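Long-range contacts in conserved hypothetical protein (PDB 2FEX), which is of unknown function but belongs to the DJ-1/PfpI family, whose members include enzymes and stress-related proteins: residues W15-A24 against G155-L166; C101-G109 against N121-Y132. One frame throughout, in Å; residues are numbered along the deposited sequence.

Interaction 1. Residues W15-A24 against G155-L166; sequences WEPALLAAAA and GSAPVSFAVEIL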
ATOM      1  N   TRP A  15       1.537   2.177   2.649  1.00 10.34           N
ATOM      2  CA  TRP A  15       2.240   1.570   1.492  1.00 11.55           C
ATOM      3  C   TRP A  15       3.302   0.531   1.935  1.00 12.27           C
ATOM      4  O   TRP A  15       3.905  -0.129   1.082  1.00 13.91           O
ATOM      5  CB  TRP A  15       2.936   2.655   0.665  1.00 11.22           C
ATOM      6  CG  TRP A  15       4.094   3.299   1.341  1.00 12.07           C
ATOM      7  CD1 TRP A  15       5.420   2.933   1.220  1.00 15.14           C
ATOM      8  CD2 TRP A  15       4.059   4.450   2.177  1.00 12.28           C
ATOM      9  NE1 TRP A  15       6.216   3.782   1.994  1.00 12.81           N
ATOM     10  CE2 TRP A  15       5.409   4.714   2.595  1.00 13.15           C
ATOM     11  CE3 TRP A  15       3.035   5.262   2.671  1.00 12.50           C
ATOM     12  CZ2 TRP A  15       5.726   5.761   3.468  1.00 15.63           C
ATOM     13  CZ3 TRP A  15       3.360   6.316   3.555  1.00 15.79           C
ATOM     14  CH2 TRP A  15       4.706   6.571   3.910  1.00 15.35           C
ATOM     15  N   GLU A  16       3.548   0.385   3.252  1.00 11.26           N
ATOM     16  CA  GLU A  16       4.703  -0.377   3.680  1.00 12.86           C
ATOM     17  C   GLU A  16       4.448  -1.889   3.804  1.00 12.35           C
ATOM     18  O   GLU A  16       5.337  -2.669   3.463  1.00 15.26           O
ATOM     19  CB  GLU A  16       5.305   0.249   4.963  1.00 11.98           C
ATOM     20  CG  GLU A  16       5.923   1.612   4.546  1.00 12.96           C
ATOM     21  CD  GLU A  16       6.633   2.414   5.641  1.00 13.17           C
ATOM     22  OE1 GLU A  16       6.652   1.966   6.779  1.00 13.48           O
ATOM     23  OE2 GLU A  16       7.189   3.507   5.303  1.00 12.62           O
ATOM     24  N   PRO A  17       3.274  -2.302   4.326  1.00 12.50           N
ATOM     25  CA  PRO A  17       3.031  -3.747   4.385  1.00 13.77           C
ATOM     26  C   PRO A  17       2.082  -4.234   3.305  1.00 14.91           C
ATOM     27  O   PRO A  17       1.712  -5.415   3.296  1.00 16.15           O
ATOM     28  CB  PRO A  17       2.374  -3.890   5.763  1.00 14.87           C
ATOM     29  CG  PRO A  17       1.481  -2.692   5.854  1.00 14.58           C
ATOM     30  CD  PRO A  17       2.248  -1.546   5.081  1.00 11.85           C
ATOM     31  N   ALA A  18       1.686  -3.321   2.405  1.00 13.82           N
ATOM     32  CA  ALA A  18       0.596  -3.614   1.488  1.00 13.33           C
ATOM     33  C   ALA A  18       0.890  -4.662   0.425  1.00 13.32           C
ATOM     34  O   ALA A  18       0.130  -5.633   0.213  1.00 13.84           O
ATOM     35  CB  ALA A  18       0.178  -2.257   0.767  1.00 12.49           C
ATOM     36  N   LEU A  19       1.991  -4.457  -0.284  1.00 13.25           N
ATOM     37  CA  LEU A  19       2.373  -5.433  -1.303  1.00 14.77           C
ATOM     38  C   LEU A  19       2.642  -6.837  -0.706  1.00 14.15           C
ATOM     39  O   LEU A  19       2.196  -7.837  -1.264  1.00 15.82           O
ATOM     40  CB  LEU A  19       3.566  -4.873  -2.079  1.00 15.89           C
ATOM     41  CG  LEU A  19       4.005  -5.794  -3.187  1.00 19.07           C
ATOM     42  CD1 LEU A  19       2.830  -6.004  -4.249  1.00 19.04           C
ATOM     43  CD2 LEU A  19       5.194  -5.085  -3.906  1.00 20.03           C
ATOM     44  N   LEU A  20       3.367  -6.878   0.418  1.00 13.84           N
ATOM     45  CA  LEU A  20       3.646  -8.154   1.055  0.50 14.28           C
ATOM     46  C   LEU A  20       2.347  -8.858   1.432  1.00 14.37           C
ATOM     47  O   LEU A  20       2.191 -10.049   1.109  1.00 14.66           O
ATOM     48  CB  LEU A  20       4.513  -7.992   2.300  0.50 14.31           C
ATOM     49  CG  LEU A  20       4.547  -9.360   3.003  0.50 13.99           C
ATOM     50  CD1 LEU A  20       5.547 -10.272   2.336  0.50 10.41           C
ATOM     51  CD2 LEU A  20       4.723  -9.275   4.518  0.50 15.76           C
ATOM     52  N   ALA A  21       1.460  -8.158   2.144  1.00 13.31           N
ATOM     53  CA  ALA A  21       0.244  -8.834   2.601  1.00 12.59           C
ATOM     54  C   ALA A  21      -0.609  -9.284   1.430  1.00 13.75           C
ATOM     55  O   ALA A  21      -1.101 -10.417   1.397  1.00 12.50           O
ATOM     56  CB  ALA A  21      -0.562  -7.916   3.542  1.00 13.01           C
ATOM     57  N   ALA A  22      -0.793  -8.389   0.443  1.00 13.00           N
ATOM     58  CA  ALA A  22      -1.696  -8.724  -0.669  1.00 13.99           C
ATOM     59  C   ALA A  22      -1.161  -9.915  -1.481  1.00 14.52           C
ATOM     60  O   ALA A  22      -1.932 -10.810  -1.854  1.00 15.25           O
ATOM     61  CB  ALA A  22      -1.850  -7.502  -1.571  1.00 14.36           C
ATOM     62  N   ALA A  23       0.145  -9.912  -1.797  1.00 14.50           N
ATOM     63  CA  ALA A  23       0.722 -10.986  -2.629  1.00 17.51           C
ATOM     64  C   ALA A  23       0.754 -12.297  -1.842  1.00 16.36           C
ATOM     65  O   ALA A  23       0.332 -13.332  -2.355  1.00 17.46           O
ATOM     66  CB  ALA A  23       2.128 -10.607  -3.065  1.00 17.61           C
ATOM     67  N   ALA A  24       1.221 -12.221  -0.592  1.00 16.08           N
ATOM     68  CA  ALA A  24       1.306 -13.420   0.255  1.00 16.21           C
ATOM     69  C   ALA A  24      -0.060 -14.089   0.419  1.00 16.86           C
ATOM     70  O   ALA A  24      -0.193 -15.271   0.179  1.00 17.49           O
ATOM     71  CB  ALA A  24       1.970 -13.164   1.602  1.00 17.12           C
ATOM     72  N   GLY A 155      11.566   3.238   4.364  1.00 13.52           N
ATOM     73  CA  GLY A 155      10.192   3.383   3.901  1.00 12.98           C
ATOM     74  C   GLY A 155      10.098   3.499   2.383  1.00 13.32           C
ATOM     75  O   GLY A 155       9.054   3.185   1.818  1.00 14.04           O
ATOM     76  N   SER A 156      11.188   3.944   1.744  1.00 12.90           N
ATOM     77  CA  SER A 156      11.224   4.046   0.271  1.00 13.44           C
ATOM     78  C   SER A 156      11.380   2.688  -0.454  1.00 13.81           C
ATOM     79  O   SER A 156      11.428   2.658  -1.708  1.00 13.71           O
ATOM     80  CB  SER A 156      12.423   4.938  -0.121  1.00 13.36           C
ATOM     81  OG  SER A 156      13.608   4.445   0.531  1.00 15.80           O
ATOM     82  N   ALA A 157      11.522   1.588   0.307  1.00 12.21           N
ATOM     83  CA  ALA A 157      11.844   0.285  -0.324  1.00 13.86           C
ATOM     84  C   ALA A 157      10.776  -0.791  -0.004  1.00 13.65           C
ATOM     85  O   ALA A 157      11.147  -1.891   0.433  1.00 13.41           O
ATOM     86  CB  ALA A 157      13.235  -0.206   0.142  1.00 14.11           C
ATOM     87  N   PRO A 158       9.493  -0.490  -0.264  1.00 13.35           N
ATOM     88  CA  PRO A 158       8.489  -1.504   0.066  1.00 13.35           C
ATOM     89  C   PRO A 158       8.597  -2.783  -0.765  1.00 13.87           C
ATOM     90  O   PRO A 158       8.199  -3.859  -0.293  1.00 13.87           O
ATOM     91  CB  PRO A 158       7.150  -0.775  -0.208  1.00 13.55           C
ATOM     92  CG  PRO A 158       7.470   0.253  -1.297  1.00 14.41           C
ATOM     93  CD  PRO A 158       8.889   0.715  -0.895  1.00 12.97           C
ATOM     94  N   VAL A 159       9.071  -2.668  -2.010  1.00 12.93           N
ATOM     95  CA  VAL A 159       9.120  -3.860  -2.873  1.00 13.10           C
ATOM     96  C   VAL A 159      10.194  -4.828  -2.386  1.00 13.32           C
ATOM     97  O   VAL A 159       9.926  -6.002  -2.205  1.00 13.19           O
ATOM     98  CB  VAL A 159       9.308  -3.488  -4.345  1.00 13.23           C
ATOM     99  CG1 VAL A 159       9.279  -4.804  -5.172  1.00 14.57           C
ATOM    100  CG2 VAL A 159       8.176  -2.499  -4.742  1.00 15.50           C
ATOM    101  N   SER A 160      11.431  -4.348  -2.195  1.00 13.26           N
ATOM    102  CA  SER A 160      12.492  -5.244  -1.771  1.00 14.71           C
ATOM    103  C   SER A 160      12.252  -5.742  -0.322  1.00 12.96           C
ATOM    104  O   SER A 160      12.670  -6.842   0.012  1.00 14.16           O
ATOM    105  CB  SER A 160      13.874  -4.623  -1.925  1.00 16.23           C
ATOM    106  OG  SER A 160      13.962  -3.389  -1.220  1.00 14.94           O
ATOM    107  N   PHE A 161      11.545  -4.935   0.461  1.00 12.93           N
ATOM    108  CA  PHE A 161      11.140  -5.392   1.818  1.00 12.17           C
ATOM    109  C   PHE A 161      10.281  -6.667   1.654  1.00 12.88           C
ATOM    110  O   PHE A 161      10.556  -7.719   2.294  1.00 13.14           O
ATOM    111  CB  PHE A 161      10.336  -4.292   2.499  1.00 12.29           C
ATOM    112  CG  PHE A 161      10.007  -4.575   3.963  1.00 12.12           C
ATOM    113  CD1 PHE A 161      11.010  -4.819   4.893  1.00 11.68           C
ATOM    114  CD2 PHE A 161       8.660  -4.544   4.374  1.00 13.03           C
ATOM    115  CE1 PHE A 161      10.676  -4.980   6.285  1.00 12.15           C
ATOM    116  CE2 PHE A 161       8.313  -4.708   5.769  1.00 11.85           C
ATOM    117  CZ  PHE A 161       9.334  -4.979   6.696  1.00 13.22           C
ATOM    118  N   ALA A 162       9.282  -6.594   0.759  1.00 13.80           N
ATOM    119  CA  ALA A 162       8.425  -7.753   0.547  1.00 13.59           C
ATOM    120  C   ALA A 162       9.200  -8.962   0.014  1.00 13.90           C
ATOM    121  O   ALA A 162       9.008 -10.099   0.484  1.00 14.38           O
ATOM    122  CB  ALA A 162       7.259  -7.408  -0.377  1.00 13.70           C
ATOM    123  N   VAL A 163      10.079  -8.712  -0.948  1.00 13.29           N
ATOM    124  CA  VAL A 163      10.819  -9.815  -1.608  1.00 14.51           C
ATOM    125  C   VAL A 163      11.707 -10.484  -0.529  1.00 14.90           C
ATOM    126  O   VAL A 163      11.767 -11.714  -0.467  1.00 15.27           O
ATOM    127  CB  VAL A 163      11.690  -9.267  -2.738  1.00 14.42           C
ATOM    128  CG1 VAL A 163      12.740 -10.307  -3.158  1.00 17.24           C
ATOM    129  CG2 VAL A 163      10.790  -8.760  -3.899  1.00 15.20           C
ATOM    130  N   GLU A 164      12.373  -9.686   0.326  1.00 14.41           N
ATOM    131  CA  GLU A 164      13.311 -10.301   1.299  1.00 15.05           C
ATOM    132  C   GLU A 164      12.550 -11.114   2.369  1.00 14.84           C
ATOM    133  O   GLU A 164      13.052 -12.141   2.838  1.00 15.82           O
ATOM    134  CB  GLU A 164      14.211  -9.261   1.965  1.00 15.99           C
ATOM    135  CG  GLU A 164      15.212  -8.611   1.004  1.00 15.80           C
ATOM    136  CD  GLU A 164      16.271  -9.605   0.453  1.00 19.07           C
ATOM    137  OE1 GLU A 164      16.423 -10.772   0.948  1.00 20.38           O
ATOM    138  OE2 GLU A 164      16.956  -9.211  -0.521  1.00 21.63           O
ATOM    139  N   ILE A 165      11.330 -10.669   2.722  1.00 13.77           N
ATOM    140  CA  ILE A 165      10.508 -11.419   3.677  1.00 13.97           C
ATOM    141  C   ILE A 165      10.129 -12.740   3.052  1.00 15.26           C
ATOM    142  O   ILE A 165      10.297 -13.823   3.678  1.00 16.91           O
ATOM    143  CB  ILE A 165       9.246 -10.625   4.053  1.00 13.50           C
ATOM    144  CG1 ILE A 165       9.703  -9.427   4.923  1.00 13.23           C
ATOM    145  CG2 ILE A 165       8.199 -11.485   4.785  1.00 12.62           C
ATOM    146  CD1 ILE A 165       8.671  -8.304   5.095  1.00 13.63           C
ATOM    147  N   LEU A 166       9.663 -12.676   1.800  1.00 14.34           N
ATOM    148  CA  LEU A 166       9.310 -13.907   1.098  1.00 15.32           C
ATOM    149  C   LEU A 166      10.495 -14.859   0.905  1.00 16.47           C
ATOM    150  O   LEU A 166      10.339 -16.050   1.122  1.00 18.42           O
ATOM    151  CB  LEU A 166       8.673 -13.594  -0.243  1.00 16.53           C
ATOM    152  CG  LEU A 166       7.302 -12.912  -0.105  1.00 17.16           C
ATOM    153  CD1 LEU A 166       6.836 -12.574  -1.489  1.00 20.62           C
ATOM    154  CD2 LEU A 166       6.290 -13.803   0.694  1.00 19.42           C
TER
HETATM  155  O   HOH W   1       5.730  -4.358   1.189  1.00 22.03           O
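Leu20 and Ala162 meet where the helices of 15-24 and 155-166 run closest, with CA atoms 4.8 Å apart and CB atoms 3.9 Å apart. The small alanine permits an axis separation of 8.7 Å at a crossing of -45°. From there the side chain of Leu20, its CG anti to the backbone N (chi1 171°), reaches Ile165 and crosses it at about a right angle; CD1 lies 3.8 Å from Ile165 CG2 and also touches CD2 of Leu166, although a second conformer of Leu20 makes the detail at its tip less certain. Ile165 CD1 in turn covers the centre of the Phe161 ring, which packs on strands 96-100 and 150-153.

The opposite end is polar. Trp15 NE1 donates nearly straight to Gly155 O (2.9 Å); the oxygen lies in the indole plane, while NE1 is tilted 32° from the carbonyl plane. Glu16 lays its CG against one indole face and brings OE2 to 3.3 Å from Gly155 CA, its OE1 being held by Gly71 N. Farther in, a water donates to both Glu16 O and Pro158 O.

Packing thins at partly exposed Val159, whose CG2 meets Leu19 CD2 at 4.0 Å, the single close contact of that pair. Glu186 of the second subunit accepts the N-H groups of Val159 and Ser160. The aliphatic body thus sets the helix spacing, while the indole and the water supply donors to backbone carbonyls that the packing buries.

Interaction 2. Residues C101-G109 against N121-Y132; sequences CAAASALGG and NALASHKAYPAY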
ATOM      1  N   CYS A 101      11.186   1.319   7.632  1.00 12.27           N
ATOM      2  CA  CYS A 101      11.022   2.759   7.875  1.00 14.02           C
ATOM      3  C   CYS A 101      11.222   3.050   9.399  1.00 13.51           C
ATOM      4  O   CYS A 101      12.208   2.558  10.018  1.00 12.58           O
ATOM      5  CB  CYS A 101       9.617   3.191   7.341  1.00 15.08           C
ATOM      6  SG  CYS A 101       9.268   4.968   7.203  1.00 17.00           S
ATOM      7  N   ALA A 102      10.298   3.807  10.020  1.00 12.68           N
ATOM      8  CA  ALA A 102      10.486   4.108  11.470  1.00 13.01           C
ATOM      9  C   ALA A 102      10.536   2.838  12.302  1.00 12.76           C
ATOM     10  O   ALA A 102      11.189   2.794  13.388  1.00 14.87           O
ATOM     11  CB  ALA A 102       9.386   5.074  11.998  1.00 14.10           C
ATOM     12  N   ALA A 103       9.857   1.785  11.811  1.00 11.60           N
ATOM     13  CA  ALA A 103       9.893   0.507  12.558  1.00 12.47           C
ATOM     14  C   ALA A 103      11.268  -0.159  12.518  1.00 12.94           C
ATOM     15  O   ALA A 103      11.596  -0.941  13.414  1.00 13.24           O
ATOM     16  CB  ALA A 103       8.767  -0.459  12.059  1.00 13.53           C
ATOM     17  N   ALA A 104      12.036   0.100  11.463  1.00 13.47           N
ATOM     18  CA  ALA A 104      13.415  -0.434  11.448  1.00 12.59           C
ATOM     19  C   ALA A 104      14.236   0.194  12.563  1.00 14.15           C
ATOM     20  O   ALA A 104      14.991  -0.502  13.223  1.00 12.67           O
ATOM     21  CB  ALA A 104      14.114  -0.184  10.078  1.00 13.00           C
ATOM     22  N   SER A 105      14.089   1.494  12.790  1.00 12.49           N
ATOM     23  CA  SER A 105      14.843   2.138  13.887  1.00 13.06           C
ATOM     24  C   SER A 105      14.302   1.650  15.247  1.00 13.20           C
ATOM     25  O   SER A 105      15.081   1.443  16.171  1.00 14.56           O
ATOM     26  CB  SER A 105      14.730   3.658  13.755  1.00 13.44           C
ATOM     27  OG  SER A 105      15.391   4.073  12.533  1.00 13.57           O
ATOM     28  N   ALA A 106      12.990   1.456  15.344  1.00 13.59           N
ATOM     29  CA  ALA A 106      12.458   0.867  16.567  1.00 14.93           C
ATOM     30  C   ALA A 106      13.065  -0.516  16.849  1.00 13.78           C
ATOM     31  O   ALA A 106      13.404  -0.810  18.027  1.00 15.02           O
ATOM     32  CB  ALA A 106      10.910   0.819  16.500  1.00 14.46           C
ATOM     33  N   LEU A 107      13.252  -1.359  15.802  1.00 14.74           N
ATOM     34  CA  LEU A 107      13.939  -2.646  15.995  1.00 13.84           C
ATOM     35  C   LEU A 107      15.367  -2.422  16.497  1.00 14.71           C
ATOM     36  O   LEU A 107      15.820  -3.125  17.377  1.00 15.80           O
ATOM     37  CB  LEU A 107      14.004  -3.438  14.697  1.00 14.56           C
ATOM     38  CG  LEU A 107      12.682  -4.037  14.239  1.00 16.25           C
ATOM     39  CD1 LEU A 107      13.006  -4.901  13.040  1.00 14.56           C
ATOM     40  CD2 LEU A 107      12.035  -4.937  15.378  1.00 16.27           C
ATOM     41  N   GLY A 108      16.062  -1.427  15.943  1.00 14.38           N
ATOM     42  CA  GLY A 108      17.397  -1.106  16.476  1.00 15.30           C
ATOM     43  C   GLY A 108      17.336  -0.835  17.981  1.00 15.11           C
ATOM     44  O   GLY A 108      18.244  -1.175  18.728  1.00 16.75           O
ATOM     45  N   GLY A 109      16.242  -0.232  18.444  1.00 15.31           N
ATOM     46  CA  GLY A 109      16.097   0.099  19.891  1.00 17.19           C
ATOM     47  C   GLY A 109      15.882  -1.127  20.797  1.00 17.83           C
ATOM     48  O   GLY A 109      16.089  -1.048  22.016  1.00 19.53           O
ATOM     49  N   ASN A 121      15.984   4.043   7.379  1.00 13.15           N
ATOM     50  CA  ASN A 121      15.811   5.294   6.621  1.00 14.01           C
ATOM     51  C   ASN A 121      17.108   6.077   6.543  1.00 15.01           C
ATOM     52  O   ASN A 121      17.348   6.779   5.529  1.00 16.63           O
ATOM     53  CB  ASN A 121      14.748   6.155   7.292  1.00 15.05           C
ATOM     54  CG  ASN A 121      13.359   5.626   7.044  1.00 16.79           C
ATOM     55  OD1 ASN A 121      13.119   4.924   6.047  1.00 15.56           O
ATOM     56  ND2 ASN A 121      12.423   5.947   7.974  1.00 17.33           N
ATOM     57  N   ALA A 122      17.904   5.970   7.607  1.00 15.40           N
ATOM     58  CA  ALA A 122      19.236   6.590   7.700  1.00 15.98           C
ATOM     59  C   ALA A 122      19.947   6.028   8.931  1.00 16.51           C
ATOM     60  O   ALA A 122      19.267   5.622   9.914  1.00 15.34           O
ATOM     61  CB  ALA A 122      19.071   8.106   7.899  1.00 18.39           C
ATOM     62  N   LEU A 123      21.281   6.059   8.907  1.00 16.19           N
ATOM     63  CA  LEU A 123      22.019   5.586  10.088  1.00 15.37           C
ATOM     64  C   LEU A 123      21.606   6.445  11.314  1.00 15.95           C
ATOM     65  O   LEU A 123      21.435   5.927  12.424  1.00 15.89           O
ATOM     66  CB  LEU A 123      23.536   5.697   9.870  1.00 16.22           C
ATOM     67  CG  LEU A 123      24.438   5.366  11.068  1.00 17.90           C
ATOM     68  CD1 LEU A 123      24.182   4.022  11.661  1.00 18.05           C
ATOM     69  CD2 LEU A 123      25.884   5.490  10.576  1.00 19.93           C
ATOM     70  N   ALA A 124      21.424   7.756  11.087  1.00 17.48           N
ATOM     71  CA  ALA A 124      21.112   8.674  12.225  1.00 17.07           C
ATOM     72  C   ALA A 124      19.736   8.341  12.856  1.00 17.07           C
ATOM     73  O   ALA A 124      19.529   8.531  14.081  1.00 17.22           O
ATOM     74  CB  ALA A 124      21.127  10.110  11.758  1.00 18.75           C
ATOM     75  N   SER A 125      18.800   7.845  12.035  1.00 16.07           N
ATOM     76  CA  SER A 125      17.500   7.353  12.527  0.50 14.75           C
ATOM     77  C   SER A 125      17.683   6.215  13.528  1.00 15.14           C
ATOM     78  O   SER A 125      17.026   6.202  14.578  1.00 15.15           O
ATOM     79  CB  SER A 125      16.578   6.938  11.376  0.50 15.04           C
ATOM     80  OG  SER A 125      16.352   8.029  10.503  0.50 10.94           O
ATOM     81  N   HIS A 126      18.600   5.282  13.230  1.00 14.37           N
ATOM     82  CA  HIS A 126      18.861   4.192  14.177  1.00 14.41           C
ATOM     83  C   HIS A 126      19.563   4.700  15.441  1.00 15.44           C
ATOM     84  O   HIS A 126      19.271   4.280  16.557  1.00 15.85           O
ATOM     85  CB  HIS A 126      19.702   3.091  13.495  1.00 14.14           C
ATOM     86  CG  HIS A 126      18.902   2.242  12.521  1.00 14.69           C
ATOM     87  ND1 HIS A 126      17.627   2.569  12.100  1.00 16.41           N
ATOM     88  CD2 HIS A 126      19.237   1.101  11.861  1.00 16.26           C
ATOM     89  CE1 HIS A 126      17.185   1.639  11.255  1.00 15.98           C
ATOM     90  NE2 HIS A 126      18.161   0.752  11.065  1.00 15.29           N
ATOM     91  N   LYS A 127      20.493   5.620  15.237  1.00 14.76           N
ATOM     92  CA  LYS A 127      21.327   6.149  16.333  1.00 16.64           C
ATOM     93  C   LYS A 127      20.512   6.968  17.321  1.00 15.75           C
ATOM     94  O   LYS A 127      20.995   7.228  18.447  1.00 19.92           O
ATOM     95  CB  LYS A 127      22.549   6.947  15.772  1.00 17.04           C
ATOM     96  CG  LYS A 127      23.583   5.978  15.127  1.00 18.63           C
ATOM     97  CD  LYS A 127      24.843   6.679  14.567  1.00 20.62           C
ATOM     98  CE  LYS A 127      25.613   7.435  15.627  1.00 28.65           C
ATOM     99  NZ  LYS A 127      26.377   6.553  16.533  1.00 34.10           N
ATOM    100  N   ALA A 128      19.310   7.384  16.921  1.00 16.71           N
ATOM    101  CA  ALA A 128      18.393   8.131  17.859  1.00 18.51           C
ATOM    102  C   ALA A 128      18.001   7.229  19.039  1.00 19.06           C
ATOM    103  O   ALA A 128      17.596   7.740  20.092  1.00 19.59           O
ATOM    104  CB  ALA A 128      17.194   8.606  17.157  1.00 18.85           C
ATOM    105  N   TYR A 129      18.126   5.907  18.854  1.00 18.00           N
ATOM    106  CA  TYR A 129      17.873   4.921  19.944  1.00 17.99           C
ATOM    107  C   TYR A 129      19.176   4.516  20.673  1.00 18.52           C
ATOM    108  O   TYR A 129      20.058   3.866  20.085  1.00 17.97           O
ATOM    109  CB  TYR A 129      17.240   3.655  19.304  1.00 17.12           C
ATOM    110  CG  TYR A 129      15.823   3.872  18.840  1.00 16.46           C
ATOM    111  CD1 TYR A 129      14.750   3.497  19.660  1.00 16.89           C
ATOM    112  CD2 TYR A 129      15.546   4.480  17.604  1.00 12.81           C
ATOM    113  CE1 TYR A 129      13.427   3.712  19.247  1.00 16.38           C
ATOM    114  CE2 TYR A 129      14.217   4.720  17.174  1.00 15.74           C
ATOM    115  CZ  TYR A 129      13.164   4.312  18.022  1.00 18.53           C
ATOM    116  OH  TYR A 129      11.876   4.550  17.617  1.00 18.46           O
ATOM    117  N   PRO A 130      19.315   4.854  21.982  1.00 21.10           N
ATOM    118  CA  PRO A 130      20.570   4.517  22.689  1.00 21.76           C
ATOM    119  C   PRO A 130      20.932   3.042  22.738  1.00 20.59           C
ATOM    120  O   PRO A 130      22.110   2.689  22.796  1.00 22.26           O
ATOM    121  CB  PRO A 130      20.354   5.056  24.133  1.00 24.61           C
ATOM    122  CG  PRO A 130      19.098   5.713  24.132  1.00 22.84           C
ATOM    123  CD  PRO A 130      18.356   5.580  22.815  1.00 20.70           C
ATOM    124  N   ALA A 131      19.934   2.159  22.657  1.00 19.86           N
ATOM    125  CA  ALA A 131      20.213   0.721  22.649  1.00 19.66           C
ATOM    126  C   ALA A 131      20.789   0.214  21.329  1.00 19.58           C
ATOM    127  O   ALA A 131      21.228  -0.931  21.262  1.00 20.53           O
ATOM    128  CB  ALA A 131      18.915  -0.114  23.061  1.00 20.03           C
ATOM    129  N   TYR A 132      20.737   1.045  20.274  1.00 17.52           N
ATOM    130  CA  TYR A 132      21.232   0.589  18.974  1.00 17.85           C
ATOM    131  C   TYR A 132      22.747   0.615  18.997  1.00 19.86           C
ATOM    132  O   TYR A 132      23.347   1.674  19.107  1.00 21.07           O
ATOM    133  CB  TYR A 132      20.735   1.539  17.902  1.00 16.82           C
ATOM    134  CG  TYR A 132      21.375   1.289  16.571  1.00 16.40           C
ATOM    135  CD1 TYR A 132      21.043   0.159  15.824  1.00 18.55           C
ATOM    136  CD2 TYR A 132      22.283   2.225  16.040  1.00 16.71           C
ATOM    137  CE1 TYR A 132      21.628  -0.060  14.557  1.00 16.04           C
ATOM    138  CE2 TYR A 132      22.881   2.047  14.772  1.00 16.13           C
ATOM    139  CZ  TYR A 132      22.549   0.899  14.031  1.00 17.51           C
ATOM    140  OH  TYR A 132      23.129   0.759  12.788  1.00 16.65           O
TER
HETATM  141  O   HOH W   2      14.778   3.495   9.862  1.00 14.58           O
HETATM  142  O   HOH W   3      11.559   5.015  14.998  1.00 18.21           O
HETATM  143  O   HOH W   4      17.821   1.916  16.257  1.00 17.36           O
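Ser105 and His126 bring their CA atoms to 4.5 Å, the closest point of register between two short helices, 102-109 and 123-127, whose axes approach to 8.6 Å and diverge by 45°. Beyond the second helix, a type I turn from Tyr129 to Tyr132 folds back on Gly108 and Gly109, which, lacking side chains, let the rings of Tyr132 and Tyr129 come close. Tyr132 CA also makes a CA-H...O contact with Gly108 O at 3.5 Å.

At the centre Ser105 OG meets ND1 at the edge of the His126 imidazole, in the ring plane, in a 2.7 Å hydrogen bond. This bond and that of NE2 with Thr119 O fix the ring's rotation, while a face of Tyr132 covers His126 CB. A water links Ser105 OG to Cys101 O and Asn121 N.

Tyr129, with CG beside its backbone N (chi1 -71°), lays one ring face over the first helix: Ser105 O stands 3.4 Å above the plane toward the rim, and Ala106 CA makes a CH-pi contact 4.2 Å from the centroid. A water joins its OH to Ala102 O.

Asn121 ND2 donates almost straight to Cys101 SG, 3.4 Å away and in the amide plane, while OD1 accepts from Gly155 N. Cys101, with a strained backbone of positive phi (62°) at the N-cap of helix 102-109, fits the strand-to-helix turn of a nucleophile elbow, as in the DJ-1/PfpI family.

In the fold
Interactions 1 and 2 each pair helices at an interaxial angle of 45°, yet they differ with their place in the fold. Interaction 1 is buried, its centre about 8 Å from the centre of the chain, and also borders the second subunit; interaction 2 lies farther out, is partly buried, and stays within one chain. Aliphatic packing dominates the first, whereas hydrogen bonds, an aromatic face and bridging waters dominate the second. Their N-terminal ends converge although their centres are about 19 Å apart: interaction 2 contains Cys101, the presumed nucleophile, and interaction 1 packs against it, Glu16 OE2 lying 3.2 Å from Cys101 SG and Gly155 CA 3.5 Å from Cys101 CB. In sequence, interaction 2 is nested within the loop that interaction 1 closes.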